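Local coordinates for lactaldehyde dehydrogenase (Methanocaldococcus jannaschii, PDB 3PQA), which oxidises lactaldehyde to lactate in the biosynthesis of coenzyme F420, preferring NAD to NADP, at residues S267-Q273 / F370-I374; V260-I264 / M294-A299; L242-P247 / Y393-A398; I17-S21 / G315-S319. All blocks are in the same frame, centred on the assembly; numbering follows the deposited sequence.

Interaction 1 of 4, residues S267-Q273 / F370-I374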
loop_
_atom_site.group_PDB
_atom_site.type_symbol
_atom_site.label_atom_id
_atom_site.label_comp_id
_atom_site.label_asym_id
_atom_site.label_seq_id
_atom_site.Cartn_x
_atom_site.Cartn_y
_atom_site.Cartn_z
ATOM N N SER B 267 22.877 -3.271 27.015
ATOM C CA SER B 267 23.658 -4.322 27.654
ATOM C C SER B 267 22.968 -4.937 28.857
ATOM O O SER B 267 23.090 -6.148 29.085
ATOM C CB SER B 267 25.010 -3.759 28.109
ATOM O OG SER B 267 25.813 -3.467 26.987
ATOM N N PHE B 268 22.245 -4.121 29.623
ATOM C CA PHE B 268 21.868 -4.552 30.972
ATOM C C PHE B 268 20.384 -4.607 31.300
ATOM O O PHE B 268 20.007 -5.191 32.312
ATOM C CB PHE B 268 22.675 -3.786 32.027
ATOM C CG PHE B 268 24.170 -3.943 31.855
ATOM C CD1 PHE B 268 24.763 -5.207 31.919
ATOM C CD2 PHE B 268 24.974 -2.841 31.586
ATOM C CE1 PHE B 268 26.132 -5.374 31.743
ATOM C CE2 PHE B 268 26.359 -2.990 31.418
ATOM C CZ PHE B 268 26.935 -4.272 31.496
ATOM N N ILE B 269 19.537 -4.037 30.445
ATOM C CA ILE B 269 18.096 -4.279 30.553
ATOM C C ILE B 269 17.807 -5.786 30.659
ATOM O O ILE B 269 18.368 -6.591 29.909
ATOM C CB ILE B 269 17.326 -3.646 29.360
ATOM C CG1 ILE B 269 17.152 -2.141 29.583
ATOM C CG2 ILE B 269 15.947 -4.325 29.128
ATOM C CD1 ILE B 269 16.154 -1.765 30.685
ATOM N N TYR B 270 16.917 -6.131 31.595
ATOM C CA TYR B 270 16.551 -7.517 31.932
ATOM C C TYR B 270 17.763 -8.455 32.024
ATOM O O TYR B 270 17.715 -9.610 31.600
ATOM C CB TYR B 270 15.424 -8.056 31.014
ATOM C CG TYR B 270 14.788 -9.351 31.524
ATOM C CD1 TYR B 270 14.420 -9.496 32.868
ATOM C CD2 TYR B 270 14.571 -10.423 30.672
ATOM C CE1 TYR B 270 13.841 -10.681 33.335
ATOM C CE2 TYR B 270 14.001 -11.618 31.131
ATOM C CZ TYR B 270 13.632 -11.735 32.460
ATOM O OH TYR B 270 13.078 -12.920 32.909
ATOM N N ALA B 271 18.843 -7.946 32.619
ATOM C CA ALA B 271 20.074 -8.731 32.843
ATOM C C ALA B 271 20.627 -9.342 31.549
ATOM O O ALA B 271 21.226 -10.415 31.559
ATOM C CB ALA B 271 19.838 -9.812 33.921
ATOM N N GLY B 272 20.391 -8.671 30.420
ATOM C CA GLY B 272 20.840 -9.159 29.120
ATOM C C GLY B 272 20.044 -10.324 28.534
ATOM O O GLY B 272 20.462 -10.924 27.536
ATOM N N GLN B 273 18.898 -10.653 29.140
ATOM C CA GLN B 273 18.087 -11.784 28.677
ATOM C C GLN B 273 17.061 -11.318 27.640
ATOM O O GLN B 273 15.862 -11.576 27.769
ATOM C CB GLN B 273 17.389 -12.483 29.847
ATOM C CG GLN B 273 18.352 -12.913 30.939
ATOM C CD GLN B 273 17.644 -13.501 32.141
ATOM O OE1 GLN B 273 17.735 -14.708 32.392
ATOM N NE2 GLN B 273 16.919 -12.669 32.876
ATOM N N PHE B 370 22.738 -14.629 26.822
ATOM C CA PHE B 370 21.522 -14.212 27.537
ATOM C C PHE B 370 21.880 -13.839 28.977
ATOM O O PHE B 370 21.350 -14.401 29.948
ATOM C CB PHE B 370 20.459 -15.321 27.503
ATOM C CG PHE B 370 19.221 -14.954 26.726
ATOM C CD1 PHE B 370 19.318 -14.459 25.424
ATOM C CD2 PHE B 370 17.964 -15.108 27.296
ATOM C CE1 PHE B 370 18.178 -14.124 24.709
ATOM C CE2 PHE B 370 16.817 -14.770 26.586
ATOM C CZ PHE B 370 16.928 -14.273 25.295
ATOM N N ALA B 371 22.833 -12.923 29.105
ATOM C CA ALA B 371 23.409 -12.592 30.406
ATOM C C ALA B 371 24.037 -11.211 30.345
ATOM O O ALA B 371 24.304 -10.699 29.249
ATOM C CB ALA B 371 24.461 -13.609 30.787
ATOM N N PRO B 372 24.295 -10.605 31.519
ATOM C CA PRO B 372 24.842 -9.247 31.506
ATOM C C PRO B 372 26.365 -9.261 31.350
ATOM O O PRO B 372 27.085 -8.719 32.186
ATOM C CB PRO B 372 24.430 -8.702 32.873
ATOM C CG PRO B 372 24.460 -9.938 33.767
ATOM C CD PRO B 372 23.972 -11.065 32.890
ATOM N N VAL B 373 26.824 -9.905 30.279
ATOM C CA VAL B 373 28.244 -10.114 29.983
ATOM C C VAL B 373 28.561 -9.483 28.623
ATOM O O VAL B 373 28.061 -9.947 27.588
ATOM C CB VAL B 373 28.606 -11.624 29.934
ATOM C CG1 VAL B 373 30.052 -11.826 29.496
ATOM C CG2 VAL B 373 28.337 -12.294 31.281
ATOM N N ILE B 374 29.399 -8.443 28.639
ATOM C CA ILE B 374 29.671 -7.639 27.452
ATOM C C ILE B 374 31.146 -7.681 27.037
ATOM O O ILE B 374 32.005 -7.113 27.732
ATOM C CB ILE B 374 29.270 -6.159 27.664
ATOM C CG1 ILE B 374 27.868 -6.036 28.296
ATOM C CG2 ILE B 374 29.426 -5.353 26.348
ATOM C CD1 ILE B 374 26.719 -6.704 27.482
HETATM O O HOH W 1 22.892 -11.102 26.521
#

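Interaction 2 of 4, residues V260-I264 / M294-A299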
loop_
_atom_site.group_PDB
_atom_site.type_symbol
_atom_site.label_atom_id
_atom_site.label_comp_id
_atom_site.label_asym_id
_atom_site.label_seq_id
_atom_site.Cartn_x
_atom_site.Cartn_y
_atom_site.Cartn_z
ATOM N N VAL B 260 27.380 5.596 25.304
ATOM C CA VAL B 260 27.495 4.913 26.589
ATOM C C VAL B 260 26.122 4.711 27.237
ATOM O O VAL B 260 25.798 3.598 27.663
ATOM C CB VAL B 260 28.466 5.646 27.545
ATOM C CG1 VAL B 260 28.401 5.057 28.944
ATOM C CG2 VAL B 260 29.887 5.563 26.995
ATOM N N ASN B 261 25.326 5.773 27.318
ATOM C CA ASN B 261 23.992 5.651 27.897
ATOM C C ASN B 261 23.145 4.622 27.157
ATOM O O ASN B 261 22.525 3.760 27.785
ATOM C CB ASN B 261 23.302 7.019 27.987
ATOM C CG ASN B 261 23.977 7.931 29.001
ATOM O OD1 ASN B 261 24.679 7.463 29.909
ATOM N ND2 ASN B 261 23.777 9.237 28.853
ATOM N N ALA B 262 23.171 4.687 25.826
ATOM C CA ALA B 262 22.378 3.765 25.004
ATOM C C ALA B 262 22.857 2.341 25.188
ATOM O O ALA B 262 22.033 1.418 25.242
ATOM C CB ALA B 262 22.433 4.159 23.521
ATOM N N LEU B 263 24.176 2.161 25.300
ATOM C CA LEU B 263 24.736 0.810 25.396
ATOM C C LEU B 263 24.612 0.214 26.787
ATOM O O LEU B 263 24.546 -1.005 26.922
ATOM C CB LEU B 263 26.178 0.747 24.867
ATOM C CG LEU B 263 26.296 0.929 23.344
ATOM C CD1 LEU B 263 27.723 1.300 22.948
ATOM C CD2 LEU B 263 25.837 -0.331 22.581
ATOM N N ILE B 264 24.585 1.064 27.811
ATOM C CA ILE B 264 24.282 0.607 29.178
ATOM C C ILE B 264 22.889 -0.021 29.213
ATOM O O ILE B 264 22.730 -1.128 29.709
ATOM C CB ILE B 264 24.447 1.746 30.238
ATOM C CG1 ILE B 264 25.933 2.041 30.466
ATOM C CG2 ILE B 264 23.741 1.400 31.554
ATOM C CD1 ILE B 264 26.708 0.918 31.197
ATOM N N MET B 294 34.369 5.178 30.393
ATOM C CA MET B 294 33.032 5.741 30.587
ATOM C C MET B 294 31.991 4.625 30.793
ATOM O O MET B 294 31.124 4.723 31.661
ATOM C CB MET B 294 32.626 6.648 29.406
ATOM C CG MET B 294 33.506 7.899 29.185
ATOM S SD MET B 294 33.287 8.699 27.555
ATOM C CE MET B 294 31.634 9.321 27.725
ATOM N N PHE B 295 32.098 3.560 30.000
ATOM C CA PHE B 295 31.136 2.461 30.015
ATOM C C PHE B 295 31.210 1.646 31.314
ATOM O O PHE B 295 30.193 1.385 31.941
ATOM C CB PHE B 295 31.355 1.587 28.781
ATOM C CG PHE B 295 30.336 0.490 28.608
ATOM C CD1 PHE B 295 29.014 0.786 28.272
ATOM C CD2 PHE B 295 30.717 -0.834 28.750
ATOM C CE1 PHE B 295 28.083 -0.239 28.095
ATOM C CE2 PHE B 295 29.806 -1.869 28.573
ATOM C CZ PHE B 295 28.481 -1.572 28.249
ATOM N N VAL B 296 32.423 1.281 31.726
ATOM C CA VAL B 296 32.623 0.582 33.002
ATOM C C VAL B 296 32.105 1.423 34.184
ATOM O O VAL B 296 31.392 0.914 35.050
ATOM C CB VAL B 296 34.113 0.200 33.196
ATOM C CG1 VAL B 296 34.380 -0.265 34.620
ATOM C CG2 VAL B 296 34.532 -0.878 32.188
ATOM N N ASN B 297 32.428 2.719 34.188
ATOM C CA ASN B 297 32.012 3.623 35.271
ATOM C C ASN B 297 30.502 3.716 35.462
ATOM O O ASN B 297 30.025 3.769 36.592
ATOM C CB ASN B 297 32.603 5.026 35.090
ATOM C CG ASN B 297 34.052 5.099 35.503
ATOM O OD1 ASN B 297 34.605 4.133 36.032
ATOM N ND2 ASN B 297 34.682 6.245 35.261
ATOM N N LYS B 298 29.762 3.731 34.354
ATOM C CA LYS B 298 28.307 3.779 34.397
ATOM C C LYS B 298 27.737 2.420 34.799
ATOM O O LYS B 298 26.725 2.350 35.495
ATOM C CB LYS B 298 27.729 4.249 33.051
ATOM C CG LYS B 298 28.120 5.682 32.620
ATOM C CD LYS B 298 27.406 6.784 33.406
ATOM C CE LYS B 298 27.229 8.034 32.532
ATOM N NZ LYS B 298 26.097 8.910 32.987
ATOM N N ALA B 299 28.395 1.345 34.380
ATOM C CA ALA B 299 27.945 -0.005 34.721
ATOM C C ALA B 299 28.163 -0.327 36.201
ATOM O O ALA B 299 27.392 -1.086 36.794
ATOM C CB ALA B 299 28.643 -1.036 33.852
#

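Interaction 3 of 4, residues L242-P247 / Y393-A398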
loop_
_atom_site.group_PDB
_atom_site.type_symbol
_atom_site.label_atom_id
_atom_site.label_comp_id
_atom_site.label_asym_id
_atom_site.label_seq_id
_atom_site.Cartn_x
_atom_site.Cartn_y
_atom_site.Cartn_z
ATOM N N LEU B 242 14.188 -15.681 16.979
ATOM C CA LEU B 242 15.205 -16.380 17.732
ATOM C C LEU B 242 16.170 -15.338 18.295
ATOM O O LEU B 242 15.791 -14.182 18.496
ATOM C CB LEU B 242 15.873 -17.450 16.860
ATOM C CG LEU B 242 14.885 -18.321 16.042
ATOM C CD1 LEU B 242 15.590 -19.229 15.055
ATOM C CD2 LEU B 242 13.955 -19.121 16.945
ATOM N N GLY B 243 17.388 -15.735 18.578
ATOM C CA GLY B 243 18.292 -14.787 19.190
ATOM C C GLY B 243 19.456 -14.441 18.297
ATOM O O GLY B 243 19.397 -14.586 17.069
ATOM N N GLY B 244 20.540 -13.998 18.932
ATOM C CA GLY B 244 21.750 -13.644 18.208
ATOM C C GLY B 244 22.799 -13.066 19.127
ATOM O O GLY B 244 22.543 -12.861 20.311
ATOM N N VAL B 245 23.993 -12.838 18.583
ATOM C CA VAL B 245 25.045 -12.121 19.302
ATOM C C VAL B 245 25.113 -10.756 18.642
ATOM O O VAL B 245 25.833 -10.592 17.658
ATOM C CB VAL B 245 26.406 -12.814 19.151
ATOM C CG1 VAL B 245 27.489 -12.028 19.898
ATOM C CG2 VAL B 245 26.321 -14.242 19.673
ATOM N N ASN B 246 24.353 -9.790 19.160
ATOM C CA ASN B 246 24.058 -8.574 18.393
ATOM C C ASN B 246 25.177 -7.526 18.466
ATOM O O ASN B 246 25.436 -6.991 19.528
ATOM C CB ASN B 246 22.726 -7.996 18.848
ATOM C CG ASN B 246 21.613 -9.011 18.785
ATOM O OD1 ASN B 246 21.241 -9.469 17.719
ATOM N ND2 ASN B 246 21.098 -9.374 19.930
ATOM N N PRO B 247 25.829 -7.241 17.330
ATOM C CA PRO B 247 26.995 -6.348 17.384
ATOM C C PRO B 247 26.591 -4.890 17.400
ATOM O O PRO B 247 25.708 -4.484 16.644
ATOM C CB PRO B 247 27.744 -6.676 16.090
ATOM C CG PRO B 247 26.636 -7.017 15.122
ATOM C CD PRO B 247 25.621 -7.780 15.971
ATOM N N TYR B 393 24.271 -15.785 13.195
ATOM C CA TYR B 393 23.022 -15.086 13.523
ATOM C C TYR B 393 22.882 -13.797 12.720
ATOM O O TYR B 393 23.809 -13.372 12.027
ATOM C CB TYR B 393 22.970 -14.768 15.017
ATOM C CG TYR B 393 23.190 -15.970 15.898
ATOM C CD1 TYR B 393 22.223 -16.967 16.000
ATOM C CD2 TYR B 393 24.378 -16.117 16.626
ATOM C CE1 TYR B 393 22.435 -18.098 16.812
ATOM C CE2 TYR B 393 24.587 -17.227 17.450
ATOM C CZ TYR B 393 23.617 -18.209 17.528
ATOM O OH TYR B 393 23.840 -19.306 18.338
ATOM N N GLY B 394 21.713 -13.169 12.819
ATOM C CA GLY B 394 21.479 -11.928 12.111
ATOM C C GLY B 394 20.206 -11.236 12.553
ATOM O O GLY B 394 19.347 -10.913 11.724
ATOM N N LEU B 395 20.068 -11.035 13.861
ATOM C CA LEU B 395 18.898 -10.338 14.401
ATOM C C LEU B 395 19.046 -8.804 14.337
ATOM O O LEU B 395 18.635 -8.195 13.350
ATOM C CB LEU B 395 18.577 -10.833 15.818
ATOM C CG LEU B 395 17.223 -10.382 16.374
ATOM C CD1 LEU B 395 16.096 -10.586 15.344
ATOM C CD2 LEU B 395 16.907 -11.115 17.656
ATOM N N HIS B 396 19.641 -8.175 15.359
ATOM C CA HIS B 396 19.859 -6.722 15.322
ATOM C C HIS B 396 21.339 -6.339 15.385
ATOM O O HIS B 396 22.150 -7.046 15.975
ATOM C CB HIS B 396 19.102 -6.056 16.472
ATOM C CG HIS B 396 17.681 -5.695 16.146
ATOM N ND1 HIS B 396 16.972 -4.761 16.867
ATOM C CD2 HIS B 396 16.846 -6.128 15.170
ATOM C CE1 HIS B 396 15.757 -4.639 16.358
ATOM N NE2 HIS B 396 15.658 -5.457 15.322
ATOM N N SER B 397 21.662 -5.197 14.781
ATOM C CA SER B 397 22.975 -4.597 14.887
ATOM C C SER B 397 22.775 -3.105 15.127
ATOM O O SER B 397 21.668 -2.583 14.941
ATOM C CB SER B 397 23.757 -4.833 13.593
ATOM O OG SER B 397 23.047 -4.326 12.471
ATOM N N ALA B 398 23.826 -2.424 15.561
ATOM C CA ALA B 398 23.718 -0.979 15.792
ATOM C C ALA B 398 25.026 -0.326 15.448
ATOM O O ALA B 398 26.086 -0.970 15.532
ATOM C CB ALA B 398 23.340 -0.663 17.260
HETATM O O HOH W 2 22.188 -11.374 15.746
#

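Interaction 4 of 4, residues I17-S21 / G315-S319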
loop_
_atom_site.group_PDB
_atom_site.type_symbol
_atom_site.label_atom_id
_atom_site.label_comp_id
_atom_site.label_asym_id
_atom_site.label_seq_id
_atom_site.Cartn_x
_atom_site.Cartn_y
_atom_site.Cartn_z
ATOM N N ILE B 17 9.291 -21.416 39.914
ATOM C CA ILE B 17 10.321 -20.881 40.808
ATOM C C ILE B 17 10.439 -19.359 40.738
ATOM O O ILE B 17 10.323 -18.763 39.660
ATOM C CB ILE B 17 11.711 -21.526 40.497
ATOM C CG1 ILE B 17 11.623 -23.061 40.483
ATOM C CG2 ILE B 17 12.784 -21.068 41.486
ATOM C CD1 ILE B 17 11.218 -23.697 41.804
ATOM N N ASN B 18 10.652 -18.728 41.890
ATOM C CA ASN B 18 11.063 -17.319 41.930
ATOM C C ASN B 18 12.576 -17.292 41.711
ATOM O O ASN B 18 13.311 -17.846 42.528
ATOM C CB ASN B 18 10.676 -16.723 43.293
ATOM C CG ASN B 18 11.148 -15.279 43.490
ATOM O OD1 ASN B 18 12.187 -14.857 42.979
ATOM N ND2 ASN B 18 10.392 -14.531 44.289
ATOM N N PRO B 19 13.058 -16.675 40.606
ATOM C CA PRO B 19 14.496 -16.823 40.328
ATOM C C PRO B 19 15.419 -16.051 41.276
ATOM O O PRO B 19 16.630 -16.304 41.275
ATOM C CB PRO B 19 14.649 -16.306 38.890
ATOM C CG PRO B 19 13.475 -15.422 38.676
ATOM C CD PRO B 19 12.354 -15.954 39.524
ATOM N N TYR B 20 14.859 -15.128 42.060
ATOM C CA TYR B 20 15.648 -14.347 43.010
ATOM C C TYR B 20 15.817 -15.084 44.339
ATOM O O TYR B 20 16.921 -15.156 44.873
ATOM C CB TYR B 20 15.054 -12.956 43.246
ATOM C CG TYR B 20 15.928 -12.099 44.142
ATOM C CD1 TYR B 20 17.087 -11.497 43.644
ATOM C CD2 TYR B 20 15.615 -11.910 45.492
ATOM C CE1 TYR B 20 17.904 -10.712 44.458
ATOM C CE2 TYR B 20 16.435 -11.130 46.322
ATOM C CZ TYR B 20 17.573 -10.530 45.789
ATOM O OH TYR B 20 18.403 -9.752 46.573
ATOM N N SER B 21 14.722 -15.627 44.860
ATOM C CA SER B 21 14.734 -16.314 46.156
ATOM C C SER B 21 14.937 -17.818 46.005
ATOM O O SER B 21 15.312 -18.502 46.964
ATOM C CB SER B 21 13.431 -16.037 46.910
ATOM O OG SER B 21 12.332 -16.676 46.275
ATOM N N GLY B 315 18.062 -7.476 37.942
ATOM C CA GLY B 315 17.658 -8.637 38.737
ATOM C C GLY B 315 18.428 -9.894 38.359
ATOM O O GLY B 315 19.425 -9.830 37.623
ATOM N N PRO B 316 17.972 -11.054 38.849
ATOM C CA PRO B 316 18.681 -12.299 38.583
ATOM C C PRO B 316 18.455 -12.840 37.162
ATOM O O PRO B 316 17.503 -12.431 36.476
ATOM C CB PRO B 316 18.046 -13.258 39.581
ATOM C CG PRO B 316 16.614 -12.784 39.648
ATOM C CD PRO B 316 16.714 -11.281 39.590
ATOM N N LEU B 317 19.328 -13.752 36.746
ATOM C CA LEU B 317 19.076 -14.593 35.580
ATOM C C LEU B 317 17.965 -15.596 35.904
ATOM O O LEU B 317 17.627 -15.809 37.072
ATOM C CB LEU B 317 20.356 -15.306 35.136
ATOM C CG LEU B 317 21.520 -14.385 34.741
ATOM C CD1 LEU B 317 22.720 -15.209 34.314
ATOM C CD2 LEU B 317 21.096 -13.433 33.617
ATOM N N ILE B 318 17.399 -16.212 34.869
ATOM C CA ILE B 318 16.164 -16.977 35.033
ATOM C C ILE B 318 16.340 -18.275 35.829
ATOM O O ILE B 318 15.360 -18.823 36.331
ATOM C CB ILE B 318 15.504 -17.283 33.671
ATOM C CG1 ILE B 318 14.033 -17.692 33.866
ATOM C CG2 ILE B 318 16.306 -18.358 32.929
ATOM C CD1 ILE B 318 13.138 -16.617 34.539
ATOM N N SER B 319 17.576 -18.762 35.932
ATOM C CA SER B 319 17.861 -19.995 36.666
ATOM C C SER B 319 19.304 -20.025 37.138
ATOM O O SER B 319 20.178 -19.378 36.537
ATOM C CB SER B 319 17.586 -21.226 35.792
ATOM O OG SER B 319 18.609 -21.408 34.822
#

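Interaction 1 of 4, residues S267-Q273 / F370-I374
Phe370 lays one face of its ring on the backbone of Gln273, whose CA stands 3.9 Å from the ring centroid and 22° off the normal, a CH-pi contact. A chi1 of -114°, midway between staggered positions, swings the ring onto that backbone, while Phe370 CA comes within 3.5 Å of Gly272 O as a CA-H...O contact. With an alanine here, the Gln273 backbone is likely to lose the ring that covers it, leaving a gap close to Cys275. At Ala371 a water takes over: it accepts from Ala371 N (3.2 Å) and donates to Gly272 O (2.6 Å). Glycine suits position 272 because its phi is positive and a CB would collide with Ala371 O. Pro372 forms the centre of an inverse gamma turn, closed by a weak bond from Val373 N to Ala371 O. Its ring crosses Phe268 at about a right angle, CB lying 3.6 Å from Phe268 CD1, and its carbonyl oxygen meets the edge of that aromatic ring in plane. Ile374, on the strand that follows, presses CD1 on Ser267 CB at 3.5 Å; the Ser267 hydroxyl is bonded back to Leu263 O in its own helix. The contact sets the loop 370-372 against the turn that leads to Cys275, the catalytic nucleophile by similarity, and so probably forms part of the active-site wall of this aldehyde dehydrogenase.

Interaction 2 of 4, residues V260-I264 / M294-A299
Ile264 and Phe295 form the tight heart of this helix pair, sliding past each other in opposite directions until Ile264 CD1 rests 3.6 Å from Phe295 CE1. The same methyl also touches Ala299 CB at 3.8 Å, a place where a small residue lets the isoleucine branch lie close to the opposite backbone. Phe295 has its CG anti to the backbone N (chi1 -174°), which carries the ring across to the other helix; there its edge meets the Leu263 carbonyl carbon and Ile264 N in plane, and Leu263 CB packs on CE1 at 3.9 Å. A serine in place of Phe295 would probably open a gap beneath Ile264 and Leu263 and put a hydroxyl among apolar groups. One turn before Ile264, Val260 uses both branches: CG2 lies 3.8 Å from Met294 CB, and CG1 lies 3.7 Å from Lys298 CG, so the aliphatic part of the lysine serves as packing. The outer side is looser. Lys298, bent at chi2 (-74°), leads its ammonium group outward, and NZ approaches Asn261 OD1 only to 3.7 Å; polar side chains suit this solvent-facing margin. The axes of the two segments approach to 9.7 Å and cross at -51°. Helix 256-268 joins parallel strands 246-250 and 278-284, and helix 288-300 follows the latter; Leu263 and Phe295 both reach Ile281 of strand 278-284, while Ala299 touches Ile355 of strand 350-357.

Interaction 3 of 4, residues L242-P247 / Y393-A398
From Gly244 beside Tyr393 to Pro247 beside Ser397 the two backbones run in the same general sense, their end-to-end directions 48° apart, and Ala398 N donates to Pro247 O at 3.0 Å. Two residues earlier, at His396, the acceptor is a side chain: Asn246 OD1 accepts from His396 N at 3.1 Å, the donor standing 45° out of the amide carbonyl plane. With CG beside the backbone N (chi1 -54°), the amide reaches across, and a water donating to OD1 (2.9 Å) and accepting from Leu395 N (2.9 Å) adds a second link. Asparagine suits the place because it offers both acceptor and donors: ND2 bonds to Ser277 O and Cys275 O. Tyr393 lies against the extended Gly243-Gly244 backbone, its CG 3.6 Å from Gly244 CA; a CB on that glycine would crowd Tyr393 CB. Leu395, close to the presumed catalytic Cys275, puts CD2 3.4 Å from Leu242 O, and Pro247 CG packs on Ser397 CB at 3.9 Å. Strands 246-250 and 396-400 are parallel neighbours in a mixed sheet, with 278-284 beside the first and 418-421 beside the second, while Tyr393 and Leu242 touch Ser223 of helix 223-232, an NAD-binding residue by similarity.

Interaction 4 of 4, residues I17-S21 / G315-S319
Pro19 and Tyr20, which meet Pro316 across the contact, belong to an Asx turn in the loop between the antiparallel strands 14-17 and 24-28. Asn18 OD1 grips the turn twice: Tyr20 N donates at 2.8 Å in the carbonyl plane, and Ser21 N donates at 3.2 Å from above it, 69° out of plane. Asparagine is apt because its short amide can reach these backbone N-H groups, and Pro19, between Asn18 and Tyr20, has no N-H to satisfy and a ring that restricts phi. The turn presents its apolar side to the loop before helix 320-335. Pro19 CB touches two successive carbonyl oxygens, Leu317 O at 3.5 Å and Ile318 O at 3.7 Å. In that opposing loop Ile318 N is held by Gln273 OE1, and Ser319 caps the helix through His322 N. Pro316 is received by both residues of the turn, its CB 3.8 Å from Pro19 O. Tyr20, whose chi1 of -175° swings the ring away from its own N, crosses Pro316 at about a right angle: its CB lies 3.9 Å from Pro316 CG, and Pro316 CD sits at the ring's edge, 4.1 Å from Tyr20 CD1.

In the fold
Starting from the N terminus, interaction 4 closes the longest loop, bringing the turn of the first hairpin to the loop before helix 320-335. Interaction 3 opens inside that loop and closes beyond it, so the two cross; it pairs strands 246-250 and 396-400 of one mixed sheet. Interaction 2 falls within both loops and packs helix 256-268 on helix 288-300. Interaction 1 begins on the same helix 256-268, lies within the loop of interaction 3, and crosses interactions 2 and 4. Interactions 1 and 2 touch through Phe268 and Phe295, and Gln273 joins interaction 1 to interaction 4 through Ile318, linking the sheet and its helices to the N-terminal hairpin.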